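Local coordinates for malonyl CoA:acyl carrier protein malonyltransferase (PDB 1NM2) that probably transfers the malonyl group from malonyl-CoA to holo acyl carrier protein, a step that supplies fatty acid biosynthesis, at residues A161-N164 with Q168-A171. Residues are numbered along the deposited sequence; the frame is centred on the assembly and turned at random.
Sequences ANVN and QIVA
Val170 overlaps the base of the Asn162 side chain: the two run alongside each other on one face of the sheet, with CB of Asn162 3.3 Å from CB of Val170. The CG2 methyl of Val170 sits beside its own backbone N, anti to the carbonyl carbon, which puts it 3.4 Å from that same Asn162 CB. Asn162 ND2 reaches Ala161 O at 2.9 Å with an N-H...O angle of 174°, which helps to set the amide, although a C=O...N angle of 95° keeps ND2 above the carbonyl plane, off a lone pair. Replacing Asn162 by an alanine removes the amide, and Ala161 O would probably be left without this donor and Val170 CG2 less well covered. Backbone pairing is antiparallel: Val170 N donates to Asn162 O at 2.9 Å, while the return bond from Asn162 N to Val170 O is weak at 3.3 Å. On the opposite face, Val163 CG1 meets Ile169 CD1 at 4.2 Å. Toward the turn, Asn164 N donates to Gln168 O, and a water accepts from Asn164 ND2 and donates to Gln168 OE1 (2.7 Å); Asn164 OD1 is hydrogen-bonded to His97. The Asn162 side chain lies about 5 Å from the active-site acetate, near the probable nucleophile elbow. Two consecutive residues, Ala161 and Asn162, stand across from the single Val170, a classic beta bulge in the small ferredoxin-like subdomain of FabD-type acyltransferases.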
loop_
_atom_site.group_PDB
_atom_site.type_symbol
_atom_site.label_atom_id
_atom_site.label_comp_id
_atom_site.label_asym_id
_atom_site.label_seq_id
_atom_site.Cartn_x
_atom_site.Cartn_y
_atom_site.Cartn_z
ATOM N N ALA A 161 -8.410 -11.525 1.319
ATOM C CA ALA A 161 -8.186 -10.085 1.184
ATOM C C ALA A 161 -6.809 -9.693 0.656
ATOM O O ALA A 161 -6.667 -8.699 -0.060
ATOM C CB ALA A 161 -8.442 -9.404 2.525
ATOM N N ASN A 162 -5.792 -10.464 1.022
ATOM C CA ASN A 162 -4.431 -10.206 0.574
ATOM C C ASN A 162 -3.813 -11.475 0.007
ATOM O O ASN A 162 -3.779 -12.504 0.681
ATOM C CB ASN A 162 -3.525 -9.766 1.734
ATOM C CG ASN A 162 -3.546 -8.268 1.997
ATOM O OD1 ASN A 162 -2.645 -7.755 2.652
ATOM N ND2 ASN A 162 -4.564 -7.569 1.519
ATOM N N VAL A 163 -3.342 -11.401 -1.232
ATOM C CA VAL A 163 -2.632 -12.515 -1.864
ATOM C C VAL A 163 -1.333 -11.800 -2.215
ATOM O O VAL A 163 -1.208 -11.182 -3.273
ATOM C CB VAL A 163 -3.336 -13.020 -3.132
ATOM C CG1 VAL A 163 -2.564 -14.203 -3.717
ATOM C CG2 VAL A 163 -4.756 -13.461 -2.787
ATOM N N ASN A 164 -0.375 -11.873 -1.298
ATOM C CA ASN A 164 0.888 -11.162 -1.445
ATOM C C ASN A 164 2.079 -11.829 -2.103
ATOM O O ASN A 164 3.147 -11.225 -2.180
ATOM C CB ASN A 164 1.309 -10.627 -0.080
ATOM C CG ASN A 164 0.262 -9.722 0.523
ATOM O OD1 ASN A 164 -0.401 -8.970 -0.193
ATOM N ND2 ASN A 164 0.110 -9.777 1.837
ATOM N N GLN A 168 2.082 -16.203 0.549
ATOM C CA GLN A 168 1.423 -15.498 1.647
ATOM C C GLN A 168 -0.047 -15.159 1.397
ATOM O O GLN A 168 -0.405 -14.611 0.349
ATOM C CB GLN A 168 2.204 -14.228 1.988
ATOM C CG GLN A 168 3.444 -14.489 2.837
ATOM C CD GLN A 168 4.266 -13.239 3.079
ATOM O OE1 GLN A 168 3.723 -12.135 3.195
ATOM N NE2 GLN A 168 5.582 -13.405 3.169
ATOM N N ILE A 169 -0.886 -15.485 2.381
ATOM C CA ILE A 169 -2.328 -15.252 2.311
ATOM C C ILE A 169 -2.871 -14.574 3.576
ATOM O O ILE A 169 -2.533 -14.959 4.699
ATOM C CB ILE A 169 -3.107 -16.591 2.158
ATOM C CG1 ILE A 169 -2.668 -17.345 0.896
ATOM C CG2 ILE A 169 -4.604 -16.316 2.139
ATOM C CD1 ILE A 169 -3.162 -16.745 -0.403
ATOM N N VAL A 170 -3.715 -13.564 3.395
ATOM C CA VAL A 170 -4.344 -12.891 4.528
ATOM C C VAL A 170 -5.853 -13.076 4.396
ATOM O O VAL A 170 -6.446 -12.722 3.372
ATOM C CB VAL A 170 -4.045 -11.378 4.560
ATOM C CG1 VAL A 170 -4.808 -10.733 5.700
ATOM C CG2 VAL A 170 -2.552 -11.141 4.734
ATOM N N ALA A 171 -6.466 -13.640 5.429
ATOM C CA ALA A 171 -7.907 -13.871 5.432
ATOM C C ALA A 171 -8.606 -12.697 6.109
ATOM O O ALA A 171 -8.035 -12.059 6.991
ATOM C CB ALA A 171 -8.231 -15.170 6.169
HETATM O O HOH W 1 1.252 -11.261 3.898
#